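Local coordinates for UL18 protein (Human herpesvirus 5, PDB 3D2U) that probably shields infected cells from host natural killer cells, as a viral MHC class I homologue that engages and modulates the inhibitory receptor LILRB1, at residues K148-I151 and D152-K156; G161-T164 and I165-Y169. The protein carries 4 engineered substitutions. All coordinates share one frame; numbering follows the deposited sequence.

Contacts 1 and 2 follow one another along the MHC class I-like platform, in which helices lie over an antiparallel sheet. Leaving the sheet at strand 122-127, the chain reaches helix 148-156, where contact 1 joins successive turns (148-151 with 152-156). A short connection leads to helix 161-171, where contact 2 does the same for 161-164 and 165-169. Neither contact closes a loop, since each lies within one helix; they stand in series, without nesting or crossing. The centres of contact 1 and contact 2 are about 20 Å apart, and the nearest atoms of contact 1 and contact 2 about 7 Å. The first helix packs on helix 62-88 and strand 122-127, the second beside the bound peptide.

Contact 1. Residues K148-I151 and D152-K156; sequences KTYI and DGKIK
Tyr150 and Lys154 meet one turn apart on helix 148-156, part of the helical wall of the MHC class I-like platform. The lysine chain passes over one face of the ring: CG sits above the plane, displaced toward the rim, as a CH-pi contact 4.1 Å from the ring centroid. Placing CG of Tyr150 anti to its own N (chi1 167°) sends the ring along the helix surface to this chain. Bent at chi2 (-41°), Lys154 follows the ring outward until CE is 3.5 Å from Tyr150 OH. Elsewhere the ring touches Ala87 and Leu88 of helix 62-88.

On another side of the helix Ile151 and Ile155 cross at a slant, CG2 of Ile151 lying 3.8 Å from CD1 of Ile155. The buried Ile151 also packs on Leu124 and Leu88, while Ile155 reaches Met125 and Trp134, so this apolar pair joins the helix to strand 122-127, to helix 62-88 through Leu88 and to the loop carrying Trp134.

The extended Lys148 chain crosses the Asp152 side chain obliquely, its CE 3.7 Å from Asp152 OD2. Lys148 NZ remains 4.9 Å from Asp152 OD2, an attraction at a distance at most, whereas OD1 is hydrogen-bonded to Tyr139 OH. Beneath these side chains Asp152 N donates to Lys148 O at 2.8 Å, an almost straight bond with an N-H...O angle of 171°.

Contact 2. Residues G161-T164 and I165-Y169; sequences GDTT and IQRNY
Thr164 lays its methyl against the guanidinium of Arg167, three residues on in helix 161-171. CG2 comes in at the edge of the flat group, in its plane, a short, non-bonded approach of 3.0 Å to NH1 and 3.5 Å to NH2 of Arg167. The arginine chain leaves the backbone extended and turns back at chi3 (-52°), which folds the guanidinium over the preceding turn and brings NH1 within 3.3 Å of Thr164 CA. Its NE makes a weak hydrogen bond to Leu131 O, and the side chain also touches Thr132. With chi1 at 48°, Thr164 directs OG1 back to Glu160 O, its hydrogen-bond partner, while CG2 faces the arginine.

This helix belongs to the MHC class I-like alpha-1/alpha-2 platform and borders the groove, where Ile165, Gln166 and Tyr169 pack on apolar side chains of the bound peptide and Tyr169 OH is hydrogen-bonded to its backbone. The rotation of the Ile165 side chain is doubtful: chi1 (112°) is off the staggered positions and CG2 is too close to Gly161 O in the model. As modelled, Ile165 CG1 lies 3.8 Å from Asp162 O.

Regular i to i+4 backbone bonds run beneath: Arg167 N donates to Thr163 O at 3.0 Å, and Asn168 N to Thr164 O at 2.8 Å. The same carbonyl lies beside the Asn168 amide, 3.6 Å from Thr164 O to ND2.

Contact 1. Residues K148-I151 and D152-K156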
ATOM      1  N   LYS A 148     -16.392 -24.541  -8.928  1.00 41.82           N
ATOM      2  CA  LYS A 148     -15.240 -25.376  -9.253  1.00 28.13           C
ATOM      3  C   LYS A 148     -15.372 -26.249 -10.487  1.00 35.00           C
ATOM      4  O   LYS A 148     -14.502 -26.242 -11.355  1.00 51.50           O
ATOM      5  CB  LYS A 148     -14.862 -26.247  -8.048  1.00 42.99           C
ATOM      6  CG  LYS A 148     -13.840 -27.345  -8.354  1.00 38.17           C
ATOM      7  CD  LYS A 148     -13.168 -27.811  -7.076  1.00 47.89           C
ATOM      8  CE  LYS A 148     -12.175 -28.933  -7.323  1.00 53.39           C
ATOM      9  NZ  LYS A 148     -11.467 -29.280  -6.059  1.00 50.15           N
ATOM     10  N   THR A 149     -16.447 -27.014 -10.586  1.00 55.58           N
ATOM     11  CA  THR A 149     -16.566 -27.862 -11.758  1.00 49.58           C
ATOM     12  C   THR A 149     -16.659 -27.041 -13.050  1.00 47.52           C
ATOM     13  O   THR A 149     -16.133 -27.461 -14.082  1.00 45.98           O
ATOM     14  CB  THR A 149     -17.740 -28.868 -11.626  1.00 46.18           C
ATOM     15  OG1 THR A 149     -18.944 -28.164 -11.324  1.00 48.64           O
ATOM     16  CG2 THR A 149     -17.440 -29.887 -10.507  1.00 47.32           C
ATOM     17  N   TYR A 150     -17.293 -25.869 -13.008  1.00 40.93           N
ATOM     18  CA  TYR A 150     -17.359 -25.042 -14.217  1.00 37.44           C
ATOM     19  C   TYR A 150     -15.959 -24.529 -14.576  1.00 40.08           C
ATOM     20  O   TYR A 150     -15.537 -24.613 -15.728  1.00 53.67           O
ATOM     21  CB  TYR A 150     -18.292 -23.844 -14.037  1.00 45.69           C
ATOM     22  CG  TYR A 150     -18.166 -22.790 -15.137  1.00 43.51           C
ATOM     23  CD1 TYR A 150     -18.919 -22.867 -16.317  1.00 48.81           C
ATOM     24  CD2 TYR A 150     -17.292 -21.713 -14.991  1.00 40.88           C
ATOM     25  CE1 TYR A 150     -18.802 -21.887 -17.321  1.00 40.68           C
ATOM     26  CE2 TYR A 150     -17.164 -20.732 -15.983  1.00 43.83           C
ATOM     27  CZ  TYR A 150     -17.917 -20.822 -17.138  1.00 41.14           C
ATOM     28  OH  TYR A 150     -17.780 -19.844 -18.091  1.00 45.52           O
ATOM     29  N   ILE A 151     -15.237 -24.004 -13.591  1.00 41.04           N
ATOM     30  CA  ILE A 151     -13.894 -23.487 -13.851  1.00 48.14           C
ATOM     31  C   ILE A 151     -12.963 -24.602 -14.353  1.00 50.90           C
ATOM     32  O   ILE A 151     -12.292 -24.437 -15.367  1.00 44.96           O
ATOM     33  CB  ILE A 151     -13.294 -22.799 -12.584  1.00 42.54           C
ATOM     34  CG1 ILE A 151     -14.193 -21.634 -12.138  1.00 34.35           C
ATOM     35  CG2 ILE A 151     -11.910 -22.230 -12.886  1.00 27.79           C
ATOM     36  CD1 ILE A 151     -14.392 -20.557 -13.203  1.00 68.85           C
ATOM     37  N   ASP A 152     -12.946 -25.741 -13.663  1.00 42.84           N
ATOM     38  CA  ASP A 152     -12.106 -26.873 -14.064  1.00 48.08           C
ATOM     39  C   ASP A 152     -12.445 -27.334 -15.471  1.00 56.90           C
ATOM     40  O   ASP A 152     -11.570 -27.783 -16.224  1.00 53.75           O
ATOM     41  CB  ASP A 152     -12.280 -28.032 -13.084  1.00 38.02           C
ATOM     42  CG  ASP A 152     -11.603 -27.766 -11.763  1.00 42.44           C
ATOM     43  OD1 ASP A 152     -11.174 -26.613 -11.557  1.00 47.75           O
ATOM     44  OD2 ASP A 152     -11.499 -28.688 -10.932  1.00 50.15           O
ATOM     45  N   GLY A 153     -13.723 -27.214 -15.818  1.00 49.37           N
ATOM     46  CA  GLY A 153     -14.175 -27.599 -17.141  1.00 40.10           C
ATOM     47  C   GLY A 153     -13.663 -26.631 -18.186  1.00 43.93           C
ATOM     48  O   GLY A 153     -13.333 -27.035 -19.300  1.00 54.85           O
ATOM     49  N   LYS A 154     -13.606 -25.346 -17.843  1.00 50.26           N
ATOM     50  CA  LYS A 154     -13.108 -24.354 -18.788  1.00 36.52           C
ATOM     51  C   LYS A 154     -11.613 -24.523 -18.965  1.00 48.43           C
ATOM     52  O   LYS A 154     -11.102 -24.469 -20.084  1.00 44.51           O
ATOM     53  CB  LYS A 154     -13.406 -22.928 -18.323  1.00 45.38           C
ATOM     54  CG  LYS A 154     -14.816 -22.460 -18.614  1.00 47.13           C
ATOM     55  CD  LYS A 154     -15.275 -22.906 -19.991  1.00 51.61           C
ATOM     56  CE  LYS A 154     -16.510 -22.153 -20.453  1.00 48.31           C
ATOM     57  NZ  LYS A 154     -16.175 -21.181 -21.532  1.00 51.40           N
ATOM     58  N   ILE A 155     -10.917 -24.731 -17.851  1.00 41.88           N
ATOM     59  CA  ILE A 155      -9.479 -24.917 -17.886  1.00 41.19           C
ATOM     60  C   ILE A 155      -9.129 -26.212 -18.619  1.00 58.81           C
ATOM     61  O   ILE A 155      -8.239 -26.218 -19.473  1.00 62.94           O
ATOM     62  CB  ILE A 155      -8.870 -24.947 -16.453  1.00 54.63           C
ATOM     63  CG1 ILE A 155      -9.035 -23.575 -15.787  1.00 43.00           C
ATOM     64  CG2 ILE A 155      -7.389 -25.306 -16.517  1.00 31.87           C
ATOM     65  CD1 ILE A 155      -8.685 -23.552 -14.301  1.00 36.92           C
ATOM     66  N   LYS A 156      -9.829 -27.305 -18.314  1.00 49.60           N
ATOM     67  CA  LYS A 156      -9.510 -28.563 -18.986  1.00 49.85           C
ATOM     68  C   LYS A 156      -9.764 -28.496 -20.485  1.00 39.19           C
ATOM     69  O   LYS A 156      -9.141 -29.198 -21.269  1.00 56.35           O
ATOM     70  CB  LYS A 156     -10.301 -29.737 -18.401  1.00 53.52           C
ATOM     71  CG  LYS A 156      -9.592 -31.052 -18.682  1.00 57.63           C
ATOM     72  CD  LYS A 156     -10.289 -32.261 -18.105  1.00 56.92           C
ATOM     73  CE  LYS A 156      -9.449 -33.504 -18.363  1.00 50.41           C
ATOM     74  NZ  LYS A 156     -10.223 -34.518 -19.125  1.00 62.07           N
TER

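Contact 2. Residues G161-T164 and I165-Y169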
ATOM      1  N   GLY A 161      -3.309 -26.424 -28.596  1.00 61.87           N
ATOM      2  CA  GLY A 161      -3.109 -25.580 -29.762  1.00 39.81           C
ATOM      3  C   GLY A 161      -3.351 -24.092 -29.567  1.00 58.12           C
ATOM      4  O   GLY A 161      -2.773 -23.276 -30.280  1.00 59.05           O
ATOM      5  N   ASP A 162      -4.218 -23.729 -28.628  1.00 53.20           N
ATOM      6  CA  ASP A 162      -4.451 -22.316 -28.341  1.00 52.34           C
ATOM      7  C   ASP A 162      -3.359 -21.923 -27.343  1.00 60.63           C
ATOM      8  O   ASP A 162      -2.951 -20.764 -27.272  1.00 56.26           O
ATOM      9  CB  ASP A 162      -5.852 -22.092 -27.740  1.00 50.62           C
ATOM     10  CG  ASP A 162      -6.883 -21.640 -28.781  1.00 69.73           C
ATOM     11  OD1 ASP A 162      -6.534 -21.559 -29.975  1.00 72.01           O
ATOM     12  OD2 ASP A 162      -8.045 -21.362 -28.399  1.00 65.18           O
ATOM     13  N   THR A 163      -2.874 -22.923 -26.603  1.00 44.28           N
ATOM     14  CA  THR A 163      -1.826 -22.743 -25.604  1.00 44.51           C
ATOM     15  C   THR A 163      -0.447 -22.531 -26.207  1.00 53.52           C
ATOM     16  O   THR A 163       0.308 -21.648 -25.788  1.00 64.90           O
ATOM     17  CB  THR A 163      -1.741 -23.963 -24.675  1.00 51.04           C
ATOM     18  OG1 THR A 163      -2.850 -23.945 -23.772  1.00 65.49           O
ATOM     19  CG2 THR A 163      -0.429 -23.961 -23.887  1.00 34.24           C
ATOM     20  N   THR A 164      -0.104 -23.367 -27.175  1.00 58.53           N
ATOM     21  CA  THR A 164       1.190 -23.257 -27.827  1.00 48.58           C
ATOM     22  C   THR A 164       1.357 -21.878 -28.450  1.00 58.19           C
ATOM     23  O   THR A 164       2.433 -21.290 -28.354  1.00 56.00           O
ATOM     24  CB  THR A 164       1.336 -24.310 -28.921  1.00 61.54           C
ATOM     25  OG1 THR A 164       0.150 -24.306 -29.729  1.00 56.00           O
ATOM     26  CG2 THR A 164       1.551 -25.690 -28.304  1.00 55.04           C
ATOM     27  N   ILE A 165       0.308 -21.347 -29.079  1.00 40.20           N
ATOM     28  CA  ILE A 165       0.467 -20.029 -29.680  1.00 58.18           C
ATOM     29  C   ILE A 165       0.772 -18.997 -28.591  1.00 64.65           C
ATOM     30  O   ILE A 165       1.537 -18.057 -28.831  1.00 53.55           O
ATOM     31  CB  ILE A 165      -0.766 -19.585 -30.548  1.00 46.62           C
ATOM     32  CG1 ILE A 165      -1.511 -18.421 -29.891  1.00 41.24           C
ATOM     33  CG2 ILE A 165      -1.683 -20.760 -30.817  1.00 48.10           C
ATOM     34  CD1 ILE A 165      -0.927 -17.058 -30.210  1.00 58.73           C
ATOM     35  N   GLN A 166       0.199 -19.157 -27.396  1.00 48.22           N
ATOM     36  CA  GLN A 166       0.509 -18.205 -26.333  1.00 44.06           C
ATOM     37  C   GLN A 166       1.988 -18.369 -25.970  1.00 43.78           C
ATOM     38  O   GLN A 166       2.687 -17.378 -25.760  1.00 51.51           O
ATOM     39  CB  GLN A 166      -0.371 -18.421 -25.082  1.00 36.88           C
ATOM     40  CG  GLN A 166      -1.848 -18.017 -25.223  1.00 44.71           C
ATOM     41  CD  GLN A 166      -2.072 -16.587 -25.735  1.00 49.67           C
ATOM     42  OE1 GLN A 166      -2.779 -16.380 -26.721  1.00 54.06           O
ATOM     43  NE2 GLN A 166      -1.485 -15.606 -25.059  1.00 40.18           N
ATOM     44  N   ARG A 167       2.463 -19.616 -25.919  1.00 41.00           N
ATOM     45  CA  ARG A 167       3.861 -19.900 -25.579  1.00 49.21           C
ATOM     46  C   ARG A 167       4.846 -19.362 -26.619  1.00 52.04           C
ATOM     47  O   ARG A 167       5.925 -18.880 -26.270  1.00 48.09           O
ATOM     48  CB  ARG A 167       4.095 -21.412 -25.429  1.00 52.87           C
ATOM     49  CG  ARG A 167       5.508 -21.780 -24.965  1.00 49.24           C
ATOM     50  CD  ARG A 167       5.907 -23.219 -25.313  1.00 47.13           C
ATOM     51  NE  ARG A 167       4.937 -24.220 -24.873  1.00 58.05           N
ATOM     52  CZ  ARG A 167       4.075 -24.836 -25.678  1.00 62.59           C
ATOM     53  NH1 ARG A 167       4.053 -24.561 -26.975  1.00 59.99           N
ATOM     54  NH2 ARG A 167       3.235 -25.740 -25.187  1.00 58.14           N
ATOM     55  N   ASN A 168       4.475 -19.455 -27.895  1.00 45.99           N
ATOM     56  CA  ASN A 168       5.342 -18.991 -28.974  1.00 50.41           C
ATOM     57  C   ASN A 168       5.409 -17.472 -29.034  1.00 50.83           C
ATOM     58  O   ASN A 168       6.392 -16.911 -29.501  1.00 57.03           O
ATOM     59  CB  ASN A 168       4.891 -19.546 -30.334  1.00 52.03           C
ATOM     60  CG  ASN A 168       5.144 -21.046 -30.478  1.00 58.44           C
ATOM     61  OD1 ASN A 168       6.048 -21.607 -29.851  1.00 50.20           O
ATOM     62  ND2 ASN A 168       4.350 -21.696 -31.322  1.00 41.41           N
ATOM     63  N   TYR A 169       4.359 -16.804 -28.578  1.00 58.37           N
ATOM     64  CA  TYR A 169       4.369 -15.349 -28.559  1.00 45.19           C
ATOM     65  C   TYR A 169       5.366 -14.959 -27.464  1.00 60.26           C
ATOM     66  O   TYR A 169       6.227 -14.099 -27.665  1.00 50.15           O
ATOM     67  CB  TYR A 169       2.962 -14.802 -28.251  1.00 39.15           C
ATOM     68  CG  TYR A 169       2.970 -13.414 -27.653  1.00 48.28           C
ATOM     69  CD1 TYR A 169       3.218 -12.282 -28.441  1.00 63.26           C
ATOM     70  CD2 TYR A 169       2.796 -13.236 -26.282  1.00 46.13           C
ATOM     71  CE1 TYR A 169       3.297 -11.003 -27.864  1.00 50.46           C
ATOM     72  CE2 TYR A 169       2.874 -11.977 -25.702  1.00 40.99           C
ATOM     73  CZ  TYR A 169       3.129 -10.863 -26.491  1.00 56.31           C
ATOM     74  OH  TYR A 169       3.243  -9.621 -25.900  1.00 46.21           O
TER